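Local coordinates for Red carotenoid protein (RCP) (Nostoc sp., PDB 5FCY), which binds carotenoids such as beta-carotene in a water-soluble, all-helical domain and probably serves cyanobacterial photoprotection, at residues L27-F32 / Q128-G133; F60-E65 / N84-E89; L72-D77 / L99-L104. One frame throughout, in Å; residues are numbered along the deposited sequence.

Contact 1. Residues L27-F32 / Q128-G133. With BCR (beta-carotene), chain B.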
loop_
_atom_site.group_PDB
_atom_site.type_symbol
_atom_site.label_atom_id
_atom_site.label_comp_id
_atom_site.label_asym_id
_atom_site.label_seq_id
_atom_site.Cartn_x
_atom_site.Cartn_y
_atom_site.Cartn_z
ATOM N N LEU A 27 5.753 -0.885 -3.467
ATOM C CA LEU A 27 5.347 -1.771 -2.383
ATOM C C LEU A 27 6.427 -1.858 -1.314
ATOM O O LEU A 27 6.122 -1.961 -0.119
ATOM C CB LEU A 27 5.022 -3.156 -2.942
ATOM C CG LEU A 27 3.687 -3.269 -3.679
ATOM C CD1 LEU A 27 3.679 -4.475 -4.606
ATOM C CD2 LEU A 27 2.542 -3.355 -2.680
ATOM N N ALA A 28 7.696 -1.814 -1.722
ATOM C CA ALA A 28 8.787 -1.859 -0.753
ATOM C C ALA A 28 8.772 -0.622 0.135
ATOM O O ALA A 28 8.887 -0.722 1.361
ATOM C CB ALA A 28 10.128 -1.986 -1.476
ATOM N N LEU A 29 8.631 0.557 -0.472
ATOM C CA LEU A 29 8.558 1.788 0.307
ATOM C C LEU A 29 7.403 1.736 1.299
ATOM O O LEU A 29 7.559 2.083 2.475
ATOM C CB LEU A 29 8.411 2.985 -0.631
ATOM C CG LEU A 29 8.324 4.358 0.031
ATOM C CD1 LEU A 29 9.598 4.668 0.789
ATOM C CD2 LEU A 29 8.048 5.421 -1.013
ATOM N N PHE A 30 6.230 1.296 0.838
ATOM C CA PHE A 30 5.065 1.211 1.714
ATOM C C PHE A 30 5.326 0.262 2.878
ATOM O O PHE A 30 4.877 0.509 4.002
ATOM C CB PHE A 30 3.849 0.747 0.901
ATOM C CG PHE A 30 2.517 1.295 1.370
ATOM C CD1 PHE A 30 2.427 2.388 2.216
ATOM C CD2 PHE A 30 1.342 0.701 0.940
ATOM C CE1 PHE A 30 1.194 2.874 2.614
ATOM C CE2 PHE A 30 0.112 1.179 1.342
ATOM C CZ PHE A 30 0.039 2.265 2.182
ATOM N N TRP A 31 6.055 -0.829 2.627
ATOM C CA TRP A 31 6.318 -1.814 3.672
ATOM C C TRP A 31 7.261 -1.266 4.735
ATOM O O TRP A 31 7.033 -1.461 5.935
ATOM C CB TRP A 31 6.898 -3.087 3.058
ATOM C CG TRP A 31 7.526 -3.999 4.064
ATOM C CD1 TRP A 31 8.858 -4.148 4.313
ATOM C CD2 TRP A 31 6.846 -4.884 4.961
ATOM N NE1 TRP A 31 9.051 -5.074 5.309
ATOM C CE2 TRP A 31 7.832 -5.541 5.724
ATOM C CE3 TRP A 31 5.502 -5.186 5.193
ATOM C CZ2 TRP A 31 7.516 -6.481 6.700
ATOM C CZ3 TRP A 31 5.188 -6.120 6.163
ATOM C CH2 TRP A 31 6.192 -6.757 6.904
ATOM N N PHE A 32 8.333 -0.589 4.320
ATOM C CA PHE A 32 9.285 -0.065 5.291
ATOM C C PHE A 32 8.664 1.045 6.126
ATOM O O PHE A 32 8.902 1.121 7.337
ATOM C CB PHE A 32 10.545 0.424 4.583
ATOM C CG PHE A 32 11.443 -0.687 4.126
ATOM C CD1 PHE A 32 12.172 -1.425 5.044
ATOM C CD2 PHE A 32 11.556 -0.999 2.784
ATOM C CE1 PHE A 32 12.996 -2.450 4.631
ATOM C CE2 PHE A 32 12.381 -2.024 2.365
ATOM C CZ PHE A 32 13.101 -2.749 3.289
ATOM N N GLN A 128 14.869 5.728 -0.577
ATOM C CA GLN A 128 15.357 6.046 0.760
ATOM C C GLN A 128 15.259 7.539 1.040
ATOM O O GLN A 128 15.121 7.947 2.198
ATOM C CB GLN A 128 16.801 5.571 0.923
ATOM C CG GLN A 128 17.235 5.404 2.372
ATOM C CD GLN A 128 16.930 4.020 2.919
ATOM O OE1 GLN A 128 17.230 3.009 2.282
ATOM N NE2 GLN A 128 16.330 3.969 4.104
ATOM N N GLU A 129 15.329 8.368 -0.006
ATOM C CA GLU A 129 15.162 9.805 0.171
ATOM C C GLU A 129 13.715 10.140 0.518
ATOM O O GLU A 129 13.452 10.907 1.452
ATOM C CB GLU A 129 15.600 10.537 -1.098
ATOM C CG GLU A 129 16.067 11.969 -0.877
ATOM C CD GLU A 129 17.466 12.048 -0.296
ATOM O OE1 GLU A 129 17.602 12.335 0.912
ATOM O OE2 GLU A 129 18.433 11.816 -1.051
ATOM N N LEU A 130 12.762 9.564 -0.222
ATOM C CA LEU A 130 11.351 9.755 0.100
ATOM C C LEU A 130 11.038 9.274 1.510
ATOM O O LEU A 130 10.321 9.948 2.259
ATOM C CB LEU A 130 10.470 9.017 -0.909
ATOM C CG LEU A 130 10.246 9.641 -2.288
ATOM C CD1 LEU A 130 9.347 8.736 -3.115
ATOM C CD2 LEU A 130 9.640 11.036 -2.183
ATOM N N LEU A 131 11.560 8.106 1.890
ATOM C CA LEU A 131 11.248 7.547 3.201
ATOM C C LEU A 131 11.655 8.505 4.313
ATOM O O LEU A 131 10.838 8.869 5.165
ATOM C CB LEU A 131 11.938 6.194 3.371
ATOM C CG LEU A 131 11.776 5.528 4.739
ATOM C CD1 LEU A 131 10.312 5.408 5.127
ATOM C CD2 LEU A 131 12.432 4.163 4.741
ATOM N N GLU A 132 12.921 8.928 4.322
ATOM C CA GLU A 132 13.366 9.886 5.330
ATOM C C GLU A 132 12.550 11.170 5.253
ATOM O O GLU A 132 12.230 11.775 6.282
ATOM C CB GLU A 132 14.858 10.177 5.158
ATOM C CG GLU A 132 15.751 8.939 5.249
ATOM C CD GLU A 132 15.629 8.217 6.581
ATOM O OE1 GLU A 132 15.267 8.872 7.582
ATOM O OE2 GLU A 132 15.890 6.993 6.625
ATOM N N GLY A 133 12.194 11.596 4.040
ATOM C CA GLY A 133 11.339 12.763 3.901
ATOM C C GLY A 133 9.958 12.539 4.487
ATOM O O GLY A 133 9.355 13.458 5.045
HETATM C C1 BCR B . 7.990 -9.054 -3.707
HETATM C C2 BCR B . 9.442 -9.303 -4.107
HETATM C C3 BCR B . 10.080 -8.153 -4.881
HETATM C C4 BCR B . 9.542 -6.803 -4.425
HETATM C C5 BCR B . 8.895 -6.931 -3.069
HETATM C C6 BCR B . 7.851 -7.750 -2.944
HETATM C C7 BCR B . 6.619 -7.477 -2.134
HETATM C C8 BCR B . 6.351 -6.366 -1.416
HETATM C C9 BCR B . 5.077 -6.210 -0.651
HETATM C C10 BCR B . 4.889 -5.089 0.094
HETATM C C11 BCR B . 3.685 -4.794 0.892
HETATM C C33 BCR B . 9.489 -6.188 -1.920
HETATM C C31 BCR B . 7.534 -10.256 -2.882
HETATM C C32 BCR B . 7.168 -8.946 -4.980
HETATM C C34 BCR B . 4.055 -7.313 -0.737
HETATM C C12 BCR B . 3.595 -3.642 1.578
HETATM C C13 BCR B . 2.406 -3.281 2.394
HETATM C C14 BCR B . 2.404 -2.096 3.062
HETATM C C15 BCR B . 1.300 -1.605 3.899
HETATM C C16 BCR B . 1.372 -0.432 4.547
HETATM C C17 BCR B . 0.237 0.009 5.372
HETATM C C18 BCR B . 0.208 1.161 6.072
HETATM C C19 BCR B . -1.028 1.460 6.844
HETATM C C20 BCR B . -1.237 2.597 7.521
HETATM C C21 BCR B . -2.499 2.797 8.247
HETATM C C22 BCR B . -2.761 3.901 8.975
HETATM C C23 BCR B . -4.068 3.972 9.688
HETATM C C24 BCR B . -4.392 4.964 10.527
HETATM C C25 BCR B . -5.689 5.040 11.262
HETATM C C26 BCR B . -6.630 4.095 11.209
HETATM C C27 BCR B . -8.008 4.475 10.720
HETATM C C28 BCR B . -8.247 5.953 11.001
HETATM C C29 BCR B . -7.526 6.398 12.268
HETATM C C30 BCR B . -6.012 6.229 12.143
HETATM C C35 BCR B . 1.256 -4.249 2.422
HETATM C C36 BCR B . 1.399 2.077 6.044
HETATM C C37 BCR B . -1.711 4.974 9.045
HETATM C C38 BCR B . -6.377 2.697 11.717
HETATM C C39 BCR B . -5.399 5.972 13.512
HETATM C C40 BCR B . -5.433 7.520 11.576
#
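L29 and L131 mark the closest backbone approach of two helix segments that run in broadly the same direction, their axes 10.4 Å apart and crossing at -32°. The join is purely apolar and rests largely on L29: with CG anti to the backbone N (chi1 -180°), both of its methyls are carried to the facing helix, where they serve different partners. CD1 of L29 lies 3.8 Å from CB of L131, the two leucines sliding past each other in opposite directions, while CD2 of L29 meets CD1 of L130 at 4.1 Å, those side chains crossing nearly at right angles. One turn further on, F32 touches CD2 of L131 with its CB. The F32 ring leads away from helix 125-136; CD1 of W31 stands over one of its faces, and F117 meets it edge-to-face. W18 and Y14 of helix 9-19 add to the packing around L29 and L130.

The other side of helix 23-35 faces the pigment. The polyene crosses one face of the F30 ring, with BCR C16 3.5 Å above the plane and over its centre. CB of L27 lies 3.6 Å from BCR C10, and CB of W31 approaches BCR C12. One flank in apolar helix-helix packing and the other lining the beta-carotene pocket: this is how helix 23-35 is used in the all-helical N-terminal domain of the orange carotenoid protein family.

Contact 2. Residues F60-E65 / N84-E89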
loop_
_atom_site.group_PDB
_atom_site.type_symbol
_atom_site.label_atom_id
_atom_site.label_comp_id
_atom_site.label_asym_id
_atom_site.label_seq_id
_atom_site.Cartn_x
_atom_site.Cartn_y
_atom_site.Cartn_z
ATOM N N PHE A 60 -9.984 -8.195 2.776
ATOM C CA PHE A 60 -8.737 -8.823 3.199
ATOM C C PHE A 60 -8.851 -10.342 3.191
ATOM O O PHE A 60 -7.888 -11.042 2.858
ATOM C CB PHE A 60 -8.351 -8.316 4.588
ATOM C CG PHE A 60 -7.252 -9.102 5.239
ATOM C CD1 PHE A 60 -5.944 -8.983 4.802
ATOM C CD2 PHE A 60 -7.526 -9.952 6.295
ATOM C CE1 PHE A 60 -4.931 -9.704 5.401
ATOM C CE2 PHE A 60 -6.519 -10.675 6.899
ATOM C CZ PHE A 60 -5.218 -10.551 6.451
ATOM N N ASN A 61 -10.019 -10.875 3.555
ATOM C CA ASN A 61 -10.199 -12.323 3.548
ATOM C C ASN A 61 -10.135 -12.880 2.133
ATOM O O ASN A 61 -9.501 -13.914 1.895
ATOM C CB ASN A 61 -11.525 -12.691 4.212
ATOM C CG ASN A 61 -11.468 -12.580 5.721
ATOM O OD1 ASN A 61 -10.489 -12.984 6.349
ATOM N ND2 ASN A 61 -12.517 -12.024 6.311
ATOM N N GLN A 62 -10.783 -12.209 1.177
ATOM C CA GLN A 62 -10.672 -12.619 -0.218
ATOM C C GLN A 62 -9.222 -12.668 -0.681
ATOM O O GLN A 62 -8.912 -13.379 -1.642
ATOM C CB GLN A 62 -11.464 -11.667 -1.117
ATOM C CG GLN A 62 -12.934 -11.550 -0.771
ATOM C CD GLN A 62 -13.711 -10.786 -1.824
ATOM O OE1 GLN A 62 -13.483 -10.954 -3.022
ATOM N NE2 GLN A 62 -14.626 -9.932 -1.384
ATOM N N VAL A 63 -8.333 -11.929 -0.019
ATOM C CA VAL A 63 -6.928 -11.893 -0.416
ATOM C C VAL A 63 -6.187 -13.110 0.117
ATOM O O VAL A 63 -5.593 -13.881 -0.645
ATOM C CB VAL A 63 -6.272 -10.582 0.058
ATOM C CG1 VAL A 63 -4.762 -10.603 -0.176
ATOM C CG2 VAL A 63 -6.896 -9.409 -0.656
ATOM N N LYS A 64 -6.198 -13.296 1.440
ATOM C CA LYS A 64 -5.488 -14.424 2.028
ATOM C C LYS A 64 -6.094 -15.762 1.629
ATOM O O LYS A 64 -5.465 -16.800 1.858
ATOM C CB LYS A 64 -5.455 -14.287 3.553
ATOM C CG LYS A 64 -6.768 -14.582 4.260
ATOM C CD LYS A 64 -6.821 -13.880 5.615
ATOM C CE LYS A 64 -7.645 -14.653 6.634
ATOM N NZ LYS A 64 -6.915 -15.838 7.177
ATOM N N GLU A 65 -7.287 -15.762 1.034
ATOM C CA GLU A 65 -7.881 -16.979 0.499
ATOM C C GLU A 65 -7.272 -17.389 -0.836
ATOM O O GLU A 65 -7.615 -18.457 -1.352
ATOM C CB GLU A 65 -9.392 -16.790 0.341
ATOM C CG GLU A 65 -10.172 -18.072 0.119
ATOM C CD GLU A 65 -11.662 -17.823 0.020
ATOM O OE1 GLU A 65 -12.068 -16.641 0.057
ATOM O OE2 GLU A 65 -12.427 -18.805 -0.094
ATOM N N ASN A 84 -10.075 -5.681 -12.797
ATOM C CA ASN A 84 -10.563 -7.014 -12.490
ATOM C C ASN A 84 -11.568 -6.895 -11.351
ATOM O O ASN A 84 -11.850 -5.798 -10.859
ATOM C CB ASN A 84 -9.406 -7.964 -12.151
ATOM C CG ASN A 84 -8.601 -7.506 -10.955
ATOM O OD1 ASN A 84 -9.153 -7.106 -9.932
ATOM N ND2 ASN A 84 -7.282 -7.561 -11.081
ATOM N N GLN A 85 -12.116 -8.036 -10.929
ATOM C CA GLN A 85 -13.177 -8.020 -9.928
ATOM C C GLN A 85 -12.679 -7.442 -8.608
ATOM O O GLN A 85 -13.320 -6.563 -8.020
ATOM C CB GLN A 85 -13.730 -9.432 -9.732
ATOM C CG GLN A 85 -14.869 -9.531 -8.727
ATOM C CD GLN A 85 -16.075 -8.687 -9.111
ATOM O OE1 GLN A 85 -16.313 -8.424 -10.290
ATOM N NE2 GLN A 85 -16.838 -8.257 -8.113
ATOM N N LEU A 86 -11.532 -7.923 -8.126
ATOM C CA LEU A 86 -11.020 -7.460 -6.839
ATOM C C LEU A 86 -10.651 -5.982 -6.887
ATOM O O LEU A 86 -10.921 -5.239 -5.936
ATOM C CB LEU A 86 -9.815 -8.305 -6.426
ATOM C CG LEU A 86 -10.104 -9.785 -6.167
ATOM C CD1 LEU A 86 -8.806 -10.569 -6.061
ATOM C CD2 LEU A 86 -10.936 -9.958 -4.904
ATOM N N SER A 87 -10.035 -5.534 -7.985
ATOM C CA SER A 87 -9.684 -4.123 -8.114
ATOM C C SER A 87 -10.930 -3.248 -8.150
ATOM O O SER A 87 -10.923 -2.125 -7.634
ATOM C CB SER A 87 -8.847 -3.901 -9.371
ATOM O OG SER A 87 -7.584 -4.528 -9.257
ATOM N N ARG A 88 -12.004 -3.739 -8.767
ATOM C CA ARG A 88 -13.258 -2.995 -8.767
ATOM C C ARG A 88 -13.802 -2.850 -7.351
ATOM O O ARG A 88 -14.192 -1.754 -6.933
ATOM C CB ARG A 88 -14.277 -3.681 -9.678
ATOM C CG ARG A 88 -14.089 -3.367 -11.153
ATOM C CD ARG A 88 -15.136 -4.049 -12.017
ATOM N NE ARG A 88 -14.523 -4.912 -13.026
ATOM C CZ ARG A 88 -14.620 -6.241 -13.075
ATOM N NH1 ARG A 88 -15.328 -6.920 -12.181
ATOM N NH2 ARG A 88 -14.005 -6.900 -14.045
ATOM N N GLU A 89 -13.826 -3.947 -6.591
ATOM C CA GLU A 89 -14.263 -3.869 -5.201
ATOM C C GLU A 89 -13.429 -2.857 -4.426
ATOM O O GLU A 89 -13.973 -1.993 -3.728
ATOM C CB GLU A 89 -14.185 -5.247 -4.544
ATOM C CG GLU A 89 -15.314 -6.179 -4.947
ATOM C CD GLU A 89 -15.226 -7.528 -4.266
ATOM O OE1 GLU A 89 -14.566 -7.620 -3.210
ATOM O OE2 GLU A 89 -15.816 -8.498 -4.791
HETATM O O HOH W 1 -15.316 -11.120 -4.575
#
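Q62 and L86 set the backbone register, their CA atoms 8.4 Å apart where residues 60-65, on helix 53-64, face the start of helix 85-91. Residues 84-89 begin an N-capped helix within the all-helical fold, with N84 as the N-cap residue, and the contact itself lies at the surface and is largely polar.

Q62 reaches across with a chain that is extended beyond CG, and E89 comes from the opposite direction in the same stretched form. Their ends meet through a weak hydrogen bond from NE2 of Q62 to OE1 of E89, 2.9 Å long but bent to 129° at the hydrogen, and the amide and carboxylate planes stand 67° apart. L86 passes alongside Q62 in the opposite sense and brings its CD2 methyl against the amide oxygen OE1. The same methyl, CD2 of L86, lies 4.2 Å from CB of Q62. The other carboxylate oxygen, OE2 of E89, accepts from a water at 2.7 Å and receives a weak bond from NE2 of Q85 on its own helix. With an alanine here instead of E89, the Q62 amide would probably lose its partner across the contact, and the Q85 amide a weak tie.

Beneath this polar surface, V63 and L86 both rest on L74 of helix 68-79, so the two segments share a common floor. At the capped end the R88 guanidinium lies with one face over the N84 carbonyl carbon, while its NE forms a salt bridge with D83. The cap itself is a bond from S87 N to N84 OD1, 2.7 Å long and nearly straight at 169°.

Contact 3. Residues L72-D77 / L99-L104. With BCR (beta-carotene), chain B.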
loop_
_atom_site.group_PDB
_atom_site.type_symbol
_atom_site.label_atom_id
_atom_site.label_comp_id
_atom_site.label_asym_id
_atom_site.label_seq_id
_atom_site.Cartn_x
_atom_site.Cartn_y
_atom_site.Cartn_z
ATOM N N LEU A 72 0.349 -11.464 -4.317
ATOM C CA LEU A 72 1.263 -10.453 -4.830
ATOM C C LEU A 72 0.674 -9.747 -6.043
ATOM O O LEU A 72 0.738 -8.516 -6.150
ATOM C CB LEU A 72 2.600 -11.095 -5.195
ATOM C CG LEU A 72 3.511 -10.193 -6.025
ATOM C CD1 LEU A 72 3.748 -8.894 -5.278
ATOM C CD2 LEU A 72 4.818 -10.886 -6.346
ATOM N N GLN A 73 0.113 -10.512 -6.978
ATOM C CA GLN A 73 -0.356 -9.921 -8.224
ATOM C C GLN A 73 -1.497 -8.942 -7.986
ATOM O O GLN A 73 -1.633 -7.960 -8.724
ATOM C CB GLN A 73 -0.784 -11.019 -9.198
ATOM C CG GLN A 73 -1.000 -10.527 -10.618
ATOM C CD GLN A 73 0.225 -9.832 -11.182
ATOM O OE1 GLN A 73 1.347 -10.319 -11.043
ATOM N NE2 GLN A 73 0.017 -8.677 -11.805
ATOM N N LEU A 74 -2.324 -9.185 -6.967
ATOM C CA LEU A 74 -3.399 -8.248 -6.657
ATOM C C LEU A 74 -2.838 -6.888 -6.261
ATOM O O LEU A 74 -3.240 -5.855 -6.808
ATOM C CB LEU A 74 -4.282 -8.802 -5.541
ATOM C CG LEU A 74 -5.384 -7.846 -5.072
ATOM C CD1 LEU A 74 -6.458 -7.693 -6.139
ATOM C CD2 LEU A 74 -5.980 -8.319 -3.766
ATOM N N GLN A 75 -1.917 -6.870 -5.296
ATOM C CA GLN A 75 -1.357 -5.604 -4.834
ATOM C C GLN A 75 -0.713 -4.842 -5.985
ATOM O O GLN A 75 -0.884 -3.626 -6.108
ATOM C CB GLN A 75 -0.348 -5.857 -3.715
ATOM C CG GLN A 75 -0.933 -6.594 -2.526
ATOM C CD GLN A 75 0.096 -6.872 -1.449
ATOM O OE1 GLN A 75 0.637 -5.952 -0.834
ATOM N NE2 GLN A 75 0.377 -8.150 -1.219
ATOM N N ARG A 76 0.030 -5.545 -6.842
ATOM C CA ARG A 76 0.538 -4.932 -8.065
ATOM C C ARG A 76 -0.605 -4.412 -8.927
ATOM O O ARG A 76 -0.569 -3.275 -9.412
ATOM C CB ARG A 76 1.371 -5.942 -8.850
ATOM C CG ARG A 76 2.577 -6.482 -8.112
ATOM C CD ARG A 76 3.183 -7.652 -8.867
ATOM N NE ARG A 76 4.604 -7.823 -8.585
ATOM C CZ ARG A 76 5.367 -8.752 -9.149
ATOM N NH1 ARG A 76 4.848 -9.599 -10.026
ATOM N NH2 ARG A 76 6.651 -8.838 -8.836
ATOM N N ASP A 77 -1.630 -5.244 -9.137
ATOM C CA ASP A 77 -2.759 -4.848 -9.969
ATOM C C ASP A 77 -3.494 -3.643 -9.393
ATOM O O ASP A 77 -4.073 -2.854 -10.147
ATOM C CB ASP A 77 -3.720 -6.025 -10.135
ATOM C CG ASP A 77 -3.179 -7.098 -11.066
ATOM O OD1 ASP A 77 -2.319 -6.783 -11.916
ATOM O OD2 ASP A 77 -3.620 -8.261 -10.953
ATOM N N LEU A 99 -7.295 2.441 3.051
ATOM C CA LEU A 99 -6.078 2.480 3.857
ATOM C C LEU A 99 -6.090 1.399 4.933
ATOM O O LEU A 99 -5.051 0.795 5.225
ATOM C CB LEU A 99 -5.916 3.866 4.477
ATOM C CG LEU A 99 -4.697 4.105 5.369
ATOM C CD1 LEU A 99 -3.410 3.729 4.660
ATOM C CD2 LEU A 99 -4.664 5.561 5.790
ATOM N N LEU A 100 -7.252 1.143 5.540
ATOM C CA LEU A 100 -7.357 0.050 6.501
ATOM C C LEU A 100 -7.049 -1.285 5.838
ATOM O O LEU A 100 -6.373 -2.139 6.424
ATOM C CB LEU A 100 -8.754 0.025 7.119
ATOM C CG LEU A 100 -9.156 1.248 7.945
ATOM C CD1 LEU A 100 -10.646 1.219 8.239
ATOM C CD2 LEU A 100 -8.361 1.309 9.236
ATOM N N PHE A 101 -7.546 -1.486 4.618
ATOM C CA PHE A 101 -7.226 -2.696 3.868
ATOM C C PHE A 101 -5.719 -2.864 3.720
ATOM O O PHE A 101 -5.178 -3.953 3.942
ATOM C CB PHE A 101 -7.897 -2.648 2.498
ATOM C CG PHE A 101 -7.379 -3.675 1.533
ATOM C CD1 PHE A 101 -7.755 -5.003 1.648
ATOM C CD2 PHE A 101 -6.522 -3.313 0.508
ATOM C CE1 PHE A 101 -7.281 -5.951 0.762
ATOM C CE2 PHE A 101 -6.047 -4.256 -0.382
ATOM C CZ PHE A 101 -6.427 -5.578 -0.255
ATOM N N TRP A 102 -5.022 -1.793 3.340
ATOM C CA TRP A 102 -3.576 -1.883 3.186
ATOM C C TRP A 102 -2.884 -2.132 4.520
ATOM O O TRP A 102 -1.805 -2.732 4.551
ATOM C CB TRP A 102 -3.038 -0.615 2.522
ATOM C CG TRP A 102 -3.146 -0.655 1.035
ATOM C CD1 TRP A 102 -4.081 -0.034 0.263
ATOM C CD2 TRP A 102 -2.290 -1.368 0.133
ATOM N NE1 TRP A 102 -3.860 -0.311 -1.066
ATOM C CE2 TRP A 102 -2.766 -1.129 -1.170
ATOM C CE3 TRP A 102 -1.167 -2.183 0.303
ATOM C CZ2 TRP A 102 -2.159 -1.675 -2.297
ATOM C CZ3 TRP A 102 -0.563 -2.725 -0.818
ATOM C CH2 TRP A 102 -1.061 -2.469 -2.101
ATOM N N TYR A 103 -3.483 -1.691 5.627
ATOM C CA TYR A 103 -2.924 -2.001 6.938
ATOM C C TYR A 103 -3.048 -3.489 7.249
ATOM O O TYR A 103 -2.078 -4.129 7.668
ATOM C CB TYR A 103 -3.618 -1.176 8.022
ATOM C CG TYR A 103 -3.098 -1.477 9.408
ATOM C CD1 TYR A 103 -1.845 -1.036 9.809
ATOM C CD2 TYR A 103 -3.855 -2.210 10.310
ATOM C CE1 TYR A 103 -1.359 -1.313 11.074
ATOM C CE2 TYR A 103 -3.379 -2.491 11.579
ATOM C CZ TYR A 103 -2.130 -2.040 11.955
ATOM O OH TYR A 103 -1.647 -2.314 13.217
ATOM N N LEU A 104 -4.243 -4.055 7.055
ATOM C CA LEU A 104 -4.446 -5.475 7.323
ATOM C C LEU A 104 -3.538 -6.344 6.463
ATOM O O LEU A 104 -3.176 -7.453 6.871
ATOM C CB LEU A 104 -5.908 -5.850 7.090
ATOM C CG LEU A 104 -6.942 -5.075 7.910
ATOM C CD1 LEU A 104 -8.332 -5.606 7.629
ATOM C CD2 LEU A 104 -6.634 -5.142 9.399
HETATM C C1 BCR B . 7.990 -9.054 -3.707
HETATM C C2 BCR B . 9.442 -9.303 -4.107
HETATM C C3 BCR B . 10.080 -8.153 -4.881
HETATM C C4 BCR B . 9.542 -6.803 -4.425
HETATM C C5 BCR B . 8.895 -6.931 -3.069
HETATM C C6 BCR B . 7.851 -7.750 -2.944
HETATM C C7 BCR B . 6.619 -7.477 -2.134
HETATM C C8 BCR B . 6.351 -6.366 -1.416
HETATM C C9 BCR B . 5.077 -6.210 -0.651
HETATM C C10 BCR B . 4.889 -5.089 0.094
HETATM C C11 BCR B . 3.685 -4.794 0.892
HETATM C C33 BCR B . 9.489 -6.188 -1.920
HETATM C C31 BCR B . 7.534 -10.256 -2.882
HETATM C C32 BCR B . 7.168 -8.946 -4.980
HETATM C C34 BCR B . 4.055 -7.313 -0.737
HETATM C C12 BCR B . 3.595 -3.642 1.578
HETATM C C13 BCR B . 2.406 -3.281 2.394
HETATM C C14 BCR B . 2.404 -2.096 3.062
HETATM C C15 BCR B . 1.300 -1.605 3.899
HETATM C C16 BCR B . 1.372 -0.432 4.547
HETATM C C17 BCR B . 0.237 0.009 5.372
HETATM C C18 BCR B . 0.208 1.161 6.072
HETATM C C19 BCR B . -1.028 1.460 6.844
HETATM C C20 BCR B . -1.237 2.597 7.521
HETATM C C21 BCR B . -2.499 2.797 8.247
HETATM C C22 BCR B . -2.761 3.901 8.975
HETATM C C23 BCR B . -4.068 3.972 9.688
HETATM C C24 BCR B . -4.392 4.964 10.527
HETATM C C25 BCR B . -5.689 5.040 11.262
HETATM C C26 BCR B . -6.630 4.095 11.209
HETATM C C27 BCR B . -8.008 4.475 10.720
HETATM C C28 BCR B . -8.247 5.953 11.001
HETATM C C29 BCR B . -7.526 6.398 12.268
HETATM C C30 BCR B . -6.012 6.229 12.143
HETATM C C35 BCR B . 1.256 -4.249 2.422
HETATM C C36 BCR B . 1.399 2.077 6.044
HETATM C C37 BCR B . -1.711 4.974 9.045
HETATM C C38 BCR B . -6.377 2.697 11.717
HETATM C C39 BCR B . -5.399 5.972 13.512
HETATM C C40 BCR B . -5.433 7.520 11.576
#
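Q75 and W102 meet because both first torsions place CG beside the backbone N, at -58° in Q75 and -84° in W102; the glutamine then runs out extended beyond CG and brings its amide to the far end of the indole. OE1 of Q75 lies 3.4 Å from CZ3 of W102, with amide and ring planes 60° apart, while CB of Q75 lies 3.8 Å from CH2 of W102. The NE2 end of Q75 makes a weak bond back to Q71 O, and the indole NE1 bonds to Y90 OH, a tie that helps fix the ring. Nearby, CD2 of L74 reaches the edge of the F101 ring.

The same two side chains border the carotenoid: BCR C35 sits in the plane of the indole at its edge, 3.8 Å from CE3 of W102, and BCR C34 lies 3.7 Å from OE1 of Q75. Both methyls of L72, CD1 and CD2, face BCR C32, a methyl on the end ring, from the same side, and CD2 also lies over the R76 guanidinium, which pairs with D24. Helix 53-64 meets F101 through L59 and V63, helix 23-35 sends Y34 against Y103, and helix 139-150 touches L99 and W102.

Overall arrangement
Contacts 1 and 3 share the carotenoid, which runs between helix 23-35 and the pair formed by helices 68-79 and 95-110. Although their centres lie about 16 Å apart, the two contacts touch directly: CD2 of L27 is 3.7 Å from CZ3 of W102, and CE2 of F30 is 3.7 Å from CD2 of W102. Contact 2 adjoins contact 3, about 9 Å away between centres, and L74, a residue of contact 3, joins the two. It is about 25 Å from contact 1 between centres, on the other side of the chain's centre. From partly buried apolar packing, through the pigment pocket, to a polar surface, the series illustrates one principle: the same helices meet the pigment on one face and one another on the next.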